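Local coordinates for protein branched-chain-amino-acid aminotransferase (Pseudomonas sp. UW4, PDB 6JIF) that catalyses the PLP-dependent transfer of amino groups between branched-chain amino acids and 2-oxo acids, at residues R102-C107 against M112-T117; I273-T278 against Y338-G343; V289-L294 against I315-H320. All blocks are in the same frame, centred on the assembly; numbering follows the deposited sequence.

Contact 1: residues R102-C107 against M112-T117; sequences RMQRSC and MPQVDT. With PLP (pyridoxal-5'-phosphate), chain D.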
loop_
_atom_site.group_PDB
_atom_site.type_symbol
_atom_site.label_atom_id
_atom_site.label_comp_id
_atom_site.label_asym_id
_atom_site.label_seq_id
_atom_site.Cartn_x
_atom_site.Cartn_y
_atom_site.Cartn_z
ATOM N N ARG B 102 9.639 3.072 15.785
ATOM C CA ARG B 102 9.296 2.449 14.522
ATOM C C ARG B 102 8.372 3.335 13.711
ATOM O O ARG B 102 8.479 3.391 12.484
ATOM C CB ARG B 102 8.662 1.066 14.724
ATOM C CG ARG B 102 8.489 0.355 13.363
ATOM C CD ARG B 102 8.156 -1.171 13.629
ATOM N NE ARG B 102 6.881 -1.273 14.366
ATOM C CZ ARG B 102 6.443 -2.377 14.974
ATOM N NH1 ARG B 102 7.199 -3.446 14.947
ATOM N NH2 ARG B 102 5.252 -2.397 15.582
ATOM N N MET B 103 7.429 4.003 14.361
ATOM C CA MET B 103 6.543 4.831 13.576
ATOM C C MET B 103 7.292 6.024 13.003
ATOM O O MET B 103 6.949 6.494 11.924
ATOM C CB MET B 103 5.339 5.279 14.403
ATOM C CG MET B 103 4.109 5.548 13.516
ATOM S SD MET B 103 2.612 6.042 14.411
ATOM C CE MET B 103 3.171 7.707 14.820
ATOM N N GLN B 104 8.284 6.548 13.727
ATOM C CA GLN B 104 9.110 7.599 13.131
ATOM C C GLN B 104 9.752 7.101 11.840
ATOM O O GLN B 104 9.783 7.820 10.832
ATOM C CB GLN B 104 10.151 8.084 14.142
ATOM C CG GLN B 104 9.517 8.791 15.356
ATOM C CD GLN B 104 10.329 8.768 16.633
ATOM O OE1 GLN B 104 11.494 8.308 16.673
ATOM N NE2 GLN B 104 9.725 9.287 17.701
ATOM N N ARG B 105 10.219 5.843 11.834
ATOM C CA ARG B 105 10.835 5.358 10.611
ATOM C C ARG B 105 9.778 5.129 9.516
ATOM O O ARG B 105 10.053 5.395 8.346
ATOM C CB ARG B 105 11.650 4.100 10.918
ATOM C CG ARG B 105 12.586 4.297 12.139
ATOM C CD ARG B 105 13.633 3.193 12.233
ATOM N NE ARG B 105 13.009 1.865 12.231
ATOM C CZ ARG B 105 12.707 1.196 13.352
ATOM N NH1 ARG B 105 12.987 1.727 14.541
ATOM N NH2 ARG B 105 12.112 0.017 13.295
ATOM N N SER B 106 8.568 4.621 9.861
ATOM C CA SER B 106 7.556 4.407 8.806
ATOM C C SER B 106 7.089 5.748 8.204
ATOM O O SER B 106 6.930 5.911 6.976
ATOM C CB SER B 106 6.343 3.655 9.371
ATOM O OG SER B 106 6.762 2.440 10.016
ATOM N N CYS B 107 6.890 6.737 9.074
ATOM C CA CYS B 107 6.555 8.079 8.616
ATOM C C CYS B 107 7.632 8.593 7.685
ATOM O O CYS B 107 7.329 9.107 6.612
ATOM C CB CYS B 107 6.418 9.029 9.828
ATOM S SG CYS B 107 4.825 8.869 10.682
ATOM N N MET B 112 5.944 11.410 5.640
ATOM C CA MET B 112 5.011 11.996 6.617
ATOM C C MET B 112 5.725 12.570 7.833
ATOM O O MET B 112 6.797 12.091 8.226
ATOM C CB MET B 112 4.016 10.926 7.093
ATOM C CG MET B 112 3.303 10.269 5.939
ATOM S SD MET B 112 1.796 9.330 6.489
ATOM C CE MET B 112 2.508 8.032 7.427
ATOM N N PRO B 113 5.153 13.611 8.445
ATOM C CA PRO B 113 5.791 14.210 9.628
ATOM C C PRO B 113 5.834 13.187 10.742
ATOM O O PRO B 113 4.938 12.360 10.876
ATOM C CB PRO B 113 4.875 15.382 9.987
ATOM C CG PRO B 113 3.599 15.115 9.265
ATOM C CD PRO B 113 3.933 14.335 8.047
ATOM N N GLN B 114 6.895 13.258 11.530
ATOM C CA GLN B 114 7.089 12.304 12.599
ATOM C C GLN B 114 6.467 12.851 13.883
ATOM O O GLN B 114 6.381 14.065 14.097
ATOM C CB GLN B 114 8.584 12.025 12.782
ATOM C CG GLN B 114 9.212 11.424 11.573
ATOM C CD GLN B 114 10.700 11.273 11.704
ATOM O OE1 GLN B 114 11.238 11.157 12.807
ATOM N NE2 GLN B 114 11.383 11.331 10.571
ATOM N N VAL B 115 6.022 11.929 14.719
ATOM C CA VAL B 115 5.549 12.219 16.066
ATOM C C VAL B 115 6.709 11.903 16.995
ATOM O O VAL B 115 7.169 10.757 17.025
ATOM C CB VAL B 115 4.308 11.389 16.415
ATOM C CG1 VAL B 115 3.782 11.723 17.848
ATOM C CG2 VAL B 115 3.235 11.626 15.381
ATOM N N ASP B 116 7.192 12.922 17.728
ATOM C CA ASP B 116 8.323 12.692 18.620
ATOM C C ASP B 116 7.909 11.770 19.771
ATOM O O ASP B 116 6.735 11.596 20.095
ATOM C CB ASP B 116 8.910 14.011 19.142
ATOM C CG ASP B 116 7.937 14.803 19.980
ATOM O OD1 ASP B 116 7.799 14.539 21.216
ATOM O OD2 ASP B 116 7.327 15.731 19.401
ATOM N N THR B 117 8.918 11.144 20.361
ATOM C CA THR B 117 8.676 10.031 21.269
ATOM C C THR B 117 7.883 10.447 22.507
ATOM O O THR B 117 6.969 9.734 22.933
ATOM C CB THR B 117 10.021 9.425 21.662
ATOM O OG1 THR B 117 10.606 8.854 20.504
ATOM C CG2 THR B 117 9.819 8.330 22.765
HETATM N N1 PLP D . 5.738 -9.000 10.857
HETATM C C2 PLP D . 4.949 -8.166 10.123
HETATM C C2A PLP D . 4.961 -8.357 8.639
HETATM C C3 PLP D . 4.220 -7.149 10.740
HETATM O O3 PLP D . 3.478 -6.287 9.976
HETATM C C4 PLP D . 4.262 -7.014 12.152
HETATM C C4A PLP D . 3.652 -5.811 12.848
HETATM C C5 PLP D . 5.076 -7.919 12.860
HETATM C C6 PLP D . 5.797 -8.867 12.198
HETATM C C5A PLP D . 5.183 -7.973 14.352
HETATM O O4P PLP D . 5.547 -6.751 14.872
HETATM P P PLP D . 5.289 -6.478 16.422
HETATM O O1P PLP D . 5.943 -7.561 17.245
HETATM O O2P PLP D . 6.005 -5.134 16.623
HETATM O O3P PLP D . 3.799 -6.436 16.745
#

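Contact 2: residues I273-T278 against Y338-G343; sequences IELAKT and YKELTG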
loop_
_atom_site.group_PDB
_atom_site.type_symbol
_atom_site.label_atom_id
_atom_site.label_comp_id
_atom_site.label_asym_id
_atom_site.label_seq_id
_atom_site.Cartn_x
_atom_site.Cartn_y
_atom_site.Cartn_z
ATOM N N ILE B 273 14.275 -11.610 21.725
ATOM C CA ILE B 273 15.735 -11.673 21.580
ATOM C C ILE B 273 16.405 -11.224 22.866
ATOM O O ILE B 273 17.338 -11.871 23.360
ATOM C CB ILE B 273 16.209 -10.866 20.353
ATOM C CG1 ILE B 273 15.833 -11.610 19.063
ATOM C CG2 ILE B 273 17.731 -10.603 20.395
ATOM C CD1 ILE B 273 15.958 -10.790 17.782
ATOM N N GLU B 274 15.923 -10.107 23.437
ATOM C CA GLU B 274 16.530 -9.571 24.654
ATOM C C GLU B 274 16.284 -10.490 25.848
ATOM O O GLU B 274 17.183 -10.702 26.666
ATOM C CB GLU B 274 16.015 -8.144 24.899
ATOM C CG GLU B 274 16.744 -7.191 23.883
ATOM C CD GLU B 274 16.217 -5.752 23.666
ATOM O OE1 GLU B 274 15.015 -5.455 23.804
ATOM O OE2 GLU B 274 17.064 -4.910 23.248
ATOM N N LEU B 275 15.084 -11.076 25.962
ATOM C CA LEU B 275 14.839 -11.960 27.100
ATOM C C LEU B 275 15.624 -13.250 26.946
ATOM O O LEU B 275 16.160 -13.767 27.916
ATOM C CB LEU B 275 13.350 -12.266 27.264
ATOM C CG LEU B 275 12.512 -11.063 27.710
ATOM C CD1 LEU B 275 11.038 -11.426 27.507
ATOM C CD2 LEU B 275 12.803 -10.660 29.175
ATOM N N ALA B 276 15.707 -13.774 25.716
ATOM C CA ALA B 276 16.505 -14.959 25.460
ATOM C C ALA B 276 17.943 -14.732 25.886
ATOM O O ALA B 276 18.539 -15.576 26.552
ATOM C CB ALA B 276 16.448 -15.308 23.944
ATOM N N LYS B 277 18.526 -13.583 25.499
ATOM C CA LYS B 277 19.936 -13.334 25.789
ATOM C C LYS B 277 20.176 -13.010 27.250
ATOM O O LYS B 277 21.169 -13.465 27.830
ATOM C CB LYS B 277 20.461 -12.190 24.939
ATOM C CG LYS B 277 20.737 -12.555 23.506
ATOM C CD LYS B 277 21.455 -11.312 22.846
ATOM C CE LYS B 277 21.246 -11.224 21.322
ATOM N NZ LYS B 277 21.625 -9.861 20.805
ATOM N N THR B 278 19.348 -12.147 27.838
ATOM C CA THR B 278 19.664 -11.603 29.148
ATOM C C THR B 278 18.903 -12.264 30.296
ATOM O O THR B 278 19.235 -12.002 31.462
ATOM C CB THR B 278 19.410 -10.094 29.183
ATOM O OG1 THR B 278 18.001 -9.864 29.093
ATOM C CG2 THR B 278 20.069 -9.459 27.960
ATOM N N TYR B 338 7.212 -17.990 26.007
ATOM C CA TYR B 338 5.904 -17.391 26.224
ATOM C C TYR B 338 5.698 -17.030 27.702
ATOM O O TYR B 338 5.178 -15.951 28.028
ATOM C CB TYR B 338 4.850 -18.379 25.768
ATOM C CG TYR B 338 3.459 -17.902 25.965
ATOM C CD1 TYR B 338 2.876 -17.077 25.025
ATOM C CD2 TYR B 338 2.713 -18.310 27.080
ATOM C CE1 TYR B 338 1.592 -16.653 25.176
ATOM C CE2 TYR B 338 1.404 -17.876 27.253
ATOM C CZ TYR B 338 0.850 -17.053 26.291
ATOM O OH TYR B 338 -0.441 -16.593 26.443
ATOM N N LYS B 339 6.114 -17.914 28.595
ATOM C CA LYS B 339 5.976 -17.656 30.035
ATOM C C LYS B 339 6.744 -16.395 30.418
ATOM O O LYS B 339 6.230 -15.528 31.131
ATOM C CB LYS B 339 6.482 -18.840 30.829
ATOM C CG LYS B 339 6.342 -18.594 32.367
ATOM C CD LYS B 339 6.550 -19.855 33.216
ATOM C CE LYS B 339 8.017 -20.087 33.543
ATOM N NZ LYS B 339 8.494 -21.481 33.139
ATOM N N GLU B 340 7.979 -16.280 29.927
ATOM C CA GLU B 340 8.821 -15.144 30.301
ATOM C C GLU B 340 8.233 -13.832 29.780
ATOM O O GLU B 340 8.134 -12.820 30.519
ATOM C CB GLU B 340 10.241 -15.369 29.766
ATOM C CG GLU B 340 11.244 -14.283 30.179
ATOM C CD GLU B 340 11.618 -14.316 31.691
ATOM O OE1 GLU B 340 11.285 -15.293 32.418
ATOM O OE2 GLU B 340 12.340 -13.373 32.168
ATOM N N LEU B 341 7.815 -13.835 28.520
ATOM C CA LEU B 341 7.351 -12.610 27.889
ATOM C C LEU B 341 6.023 -12.156 28.484
ATOM O O LEU B 341 5.859 -10.980 28.829
ATOM C CB LEU B 341 7.235 -12.808 26.374
ATOM C CG LEU B 341 6.699 -11.494 25.745
ATOM C CD1 LEU B 341 7.592 -10.242 26.117
ATOM C CD2 LEU B 341 6.592 -11.616 24.226
ATOM N N THR B 342 5.065 -13.069 28.627
ATOM C CA THR B 342 3.798 -12.687 29.267
ATOM C C THR B 342 3.983 -12.303 30.736
ATOM O O THR B 342 3.264 -11.429 31.236
ATOM C CB THR B 342 2.774 -13.822 29.119
ATOM O OG1 THR B 342 3.225 -15.015 29.825
ATOM C CG2 THR B 342 2.606 -14.133 27.618
ATOM N N GLY B 343 4.936 -12.929 31.437
ATOM C CA GLY B 343 5.194 -12.536 32.816
ATOM C C GLY B 343 5.716 -11.111 32.918
ATOM O O GLY B 343 5.311 -10.359 33.814
#

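Contact 3: residues V289-L294 against I315-H320; sequences VFIDKL and IDYNDH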
loop_
_atom_site.group_PDB
_atom_site.type_symbol
_atom_site.label_atom_id
_atom_site.label_comp_id
_atom_site.label_asym_id
_atom_site.label_seq_id
_atom_site.Cartn_x
_atom_site.Cartn_y
_atom_site.Cartn_z
ATOM N N VAL B 289 17.408 -17.936 7.040
ATOM C CA VAL B 289 16.638 -19.115 7.430
ATOM C C VAL B 289 16.185 -19.782 6.124
ATOM O O VAL B 289 15.199 -19.379 5.500
ATOM C CB VAL B 289 15.461 -18.738 8.341
ATOM C CG1 VAL B 289 14.628 -19.982 8.714
ATOM C CG2 VAL B 289 15.943 -18.060 9.740
ATOM N N PHE B 290 16.910 -20.804 5.685
ATOM C CA PHE B 290 16.591 -21.439 4.406
ATOM C C PHE B 290 15.360 -22.340 4.466
ATOM O O PHE B 290 15.202 -23.172 5.375
ATOM C CB PHE B 290 17.820 -22.205 3.938
ATOM C CG PHE B 290 18.925 -21.285 3.481
ATOM C CD1 PHE B 290 18.844 -20.646 2.230
ATOM C CD2 PHE B 290 20.041 -21.066 4.255
ATOM C CE1 PHE B 290 19.867 -19.773 1.801
ATOM C CE2 PHE B 290 21.076 -20.179 3.846
ATOM C CZ PHE B 290 20.992 -19.558 2.620
ATOM N N ILE B 291 14.503 -22.229 3.443
ATOM C CA ILE B 291 13.263 -23.040 3.467
ATOM C C ILE B 291 13.544 -24.516 3.167
ATOM O O ILE B 291 12.732 -25.383 3.543
ATOM C CB ILE B 291 12.228 -22.433 2.495
ATOM C CG1 ILE B 291 10.846 -23.086 2.662
ATOM C CG2 ILE B 291 12.721 -22.593 1.021
ATOM C CD1 ILE B 291 10.287 -23.089 4.085
ATOM N N ASP B 292 14.686 -24.832 2.530
ATOM C CA ASP B 292 15.092 -26.215 2.298
ATOM C C ASP B 292 15.803 -26.821 3.526
ATOM O O ASP B 292 16.210 -27.987 3.480
ATOM C CB ASP B 292 15.996 -26.317 1.054
ATOM C CG ASP B 292 17.249 -25.369 1.119
ATOM O OD1 ASP B 292 17.056 -24.095 1.096
ATOM O OD2 ASP B 292 18.413 -25.904 1.134
ATOM N N LYS B 293 15.874 -26.119 4.640
ATOM C CA LYS B 293 16.550 -26.627 5.844
ATOM C C LYS B 293 15.669 -26.547 7.072
ATOM O O LYS B 293 16.163 -26.254 8.169
ATOM C CB LYS B 293 17.879 -25.886 6.070
ATOM C CG LYS B 293 18.912 -26.130 4.932
ATOM C CD LYS B 293 19.334 -27.566 4.801
ATOM C CE LYS B 293 20.079 -28.119 5.988
ATOM N NZ LYS B 293 21.353 -27.434 6.231
ATOM N N LEU B 294 14.342 -26.817 6.933
ATOM C CA LEU B 294 13.483 -26.744 8.118
ATOM C C LEU B 294 13.901 -27.751 9.177
ATOM O O LEU B 294 13.634 -27.541 10.361
ATOM C CB LEU B 294 12.015 -26.987 7.743
ATOM C CG LEU B 294 11.503 -25.889 6.803
ATOM C CD1 LEU B 294 10.005 -26.076 6.613
ATOM C CD2 LEU B 294 11.755 -24.579 7.417
ATOM N N ILE B 315 4.830 -26.554 8.545
ATOM C CA ILE B 315 4.830 -25.682 7.372
ATOM C C ILE B 315 4.637 -26.548 6.137
ATOM O O ILE B 315 5.395 -27.499 5.931
ATOM C CB ILE B 315 6.136 -24.880 7.247
ATOM C CG1 ILE B 315 6.207 -23.921 8.442
ATOM C CG2 ILE B 315 6.167 -24.168 5.911
ATOM C CD1 ILE B 315 7.510 -23.165 8.528
ATOM N N ASP B 316 3.648 -26.198 5.320
ATOM C CA ASP B 316 3.407 -26.888 4.043
ATOM C C ASP B 316 4.209 -26.183 2.950
ATOM O O ASP B 316 4.085 -24.967 2.758
ATOM C CB ASP B 316 1.920 -26.856 3.723
ATOM C CG ASP B 316 1.580 -27.540 2.436
ATOM O OD1 ASP B 316 1.822 -28.737 2.375
ATOM O OD2 ASP B 316 1.051 -26.888 1.504
ATOM N N TYR B 317 5.037 -26.950 2.256
ATOM C CA TYR B 317 5.940 -26.416 1.224
ATOM C C TYR B 317 6.006 -27.461 0.107
ATOM O O TYR B 317 6.259 -28.641 0.381
ATOM C CB TYR B 317 7.331 -26.182 1.813
ATOM C CG TYR B 317 8.347 -25.610 0.826
ATOM C CD1 TYR B 317 8.016 -24.534 0.062
ATOM C CD2 TYR B 317 9.608 -26.210 0.657
ATOM C CE1 TYR B 317 8.901 -24.014 -0.859
ATOM C CE2 TYR B 317 10.521 -25.685 -0.250
ATOM C CZ TYR B 317 10.150 -24.606 -1.001
ATOM O OH TYR B 317 11.069 -24.104 -1.906
ATOM N N ASN B 318 5.776 -27.043 -1.135
ATOM C CA ASN B 318 5.711 -28.011 -2.252
ATOM C C ASN B 318 4.818 -29.190 -1.867
ATOM O O ASN B 318 5.167 -30.344 -2.091
ATOM C CB ASN B 318 7.096 -28.509 -2.641
ATOM C CG ASN B 318 7.936 -27.431 -3.256
ATOM O OD1 ASN B 318 7.413 -26.536 -3.928
ATOM N ND2 ASN B 318 9.234 -27.476 -3.009
ATOM N N ASP B 319 3.686 -28.873 -1.226
ATOM C CA ASP B 319 2.646 -29.846 -0.848
ATOM C C ASP B 319 3.147 -30.994 0.042
ATOM O O ASP B 319 2.662 -32.129 -0.037
ATOM C CB ASP B 319 1.952 -30.389 -2.095
ATOM C CG ASP B 319 0.966 -29.386 -2.684
ATOM O OD1 ASP B 319 0.848 -29.343 -3.927
ATOM O OD2 ASP B 319 0.331 -28.622 -1.898
ATOM N N HIS B 320 4.065 -30.695 0.946
ATOM C CA HIS B 320 4.401 -31.630 2.002
ATOM C C HIS B 320 4.466 -30.839 3.294
ATOM O O HIS B 320 5.026 -29.751 3.306
ATOM C CB HIS B 320 5.730 -32.338 1.749
ATOM C CG HIS B 320 5.688 -33.240 0.562
ATOM N ND1 HIS B 320 5.874 -32.781 -0.722
ATOM C CD2 HIS B 320 5.437 -34.565 0.459
ATOM C CE1 HIS B 320 5.760 -33.794 -1.567
ATOM N NE2 HIS B 320 5.492 -34.885 -0.874
#

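Contact 1: residues R102-C107 against M112-T117
Gln104 reaches from its helix to the chain that leads into the next helix and grips it with one amide nitrogen. Its NE2 donates to Val115 O and to Thr117 OG1, each at 3.0 Å. Both acceptors lie in the plane of the amide, and the bonds are fairly straight, with N-H...acceptor angles of 162° and 157°. Both hydrogens of the NH2 group are thus used, which should hold the amide against rotation. CG of Gln104 is anti to its carbonyl carbon (chi1 -66°) and the chain runs extended from there, which carries the amide out to Thr117. The side chain of Gln114 crosses that of Gln104 at about a right angle. Its OE1 rests against Gln104 CB at 3.5 Å.

One helical turn on, Cys107 O accepts a bond from Met112 N of 2.9 Å. Beside this bond, Cys107 SG packs on the terminal methyl CE of Met112 at 4.1 Å. At the other end, Met103 lays CE against Val115 CG2 at 4.0 Å. These apolar groups continue into the antiparallel sheet, where Met103 and Val115 touch Phe167 and Met103, Cys107 and Met112 touch Val150. Asp116 OD1 caps Gln119 N at the start of helix 117-130.

Arg102 takes no part in this packing; its guanidinium serves the cofactor. Its NH1 donates to PLP O2P at 2.7 Å, and NH2 adds a weak bond to the same oxygen. Glu79 forms a salt bridge with NH2, and Pro265 O accepts from NH1, so the guanidinium is positioned from several directions. Helix 96-109 and the loop after it, packed on the antiparallel sheet, thus place an arginine at the phosphate end of the PLP site of this class IV aminotransferase.

Contact 2: residues I273-T278 against Y338-G343
Two helices that pack on the mixed sheet of this class IV aminotransferase, 267-278 and 332-346, meet here through a small apolar contact. Leu275 carries one side of it, and Glu340 and Leu341 carry the other. The nearest backbones are those of Leu275 and Glu340, with CA atoms 7.5 Å apart. The buried surface is modest, 129 Å² over both sides.

Both methyls of Leu275 touch Glu340 CG, and CD1 also reaches Leu341. Leu275 CD2 lies by the bent side chain of the glutamate, 4.1 Å from Glu340 OE2. Leu275 CD1 comes to 3.9 Å from Glu340 CG, so the aliphatic part of the glutamate serves as packing surface. The glutamate folds at chi2 (71°), which turns its carboxylate aside from the line of its first bonds. That carboxylate has a long, weak ion pair with Arg279, just past the end of helix 267-278.

Leu341 also touches Leu272 and Thr268 of the facing helix and Val308 of the sheet. Thr268 OG1 is hydrogen-bonded to PLP, and the Leu341 side chain is about 8 Å from the cofactor, so the contact lies one layer out from that site.

The side chains of Leu275 and Leu341 cross at about a right angle. Leu275 CD1 meets Leu341 CD1 methyl to methyl, and the same Leu275 CD1 sits 3.9 Å from Leu341 CA.

Contact 3: residues V289-L294 against I315-H320
The loop residues 289-294 run past the end of strand 308-317 without pairing with it; the CA atoms of Ile291 and Tyr317 are 8.4 Å apart. Side chains fill the distance. Ile291 CG1 stands over the face of the Tyr317 ring in a CH-pi contact. It is 3.8 Å from the ring centroid and only 5° off the ring normal, so it sits almost exactly above the centre. Ile291 CG2 lies further out, 3.7 Å from Tyr317 OH. CG of Tyr317 is anti to the backbone N (chi1 -179°), which lays the ring against Ile291. Asn318 ND2 lies over the opposite face, toward the rim.

Deeper in, Leu294 CD1 meets Ile315 CB at 4.1 Å. Ile189 of the neighbouring strand 185-189 touches Ile291, Ile315 and Tyr317, and Phe324 covers Leu294 and Ile315. Replacing Tyr317 with alanine would probably leave Ile291 without its aromatic face and open a gap beside the loop. Between the two segments the grip is van der Waals and CH-pi, which implies that close packing holds the loop to the end of strand 308-317, while backbone hydrogen bonds tie Val289 to Ile238 and Ile291 to Thr236.

In the fold
From the N terminus, contact 1 comes first. It closes a short loop between helices 96-109 and 117-130, on the antiparallel sheet. The chain then passes through further strands and helix 206-221 to helix 267-278, where contact 2 opens. Before contact 2 closes at helix 332-346, the chain makes contact 3, which joins the loop after strand 284-287 to the end of strand 308-317. Contact 3 is therefore nested within contact 2, while contact 1 stands in series before both. Contacts 1 and 3 lie on opposite sides of the chain's centre, with centres 36 Å apart. Contacts 2 and 3 both belong to the part built on the mixed sheet.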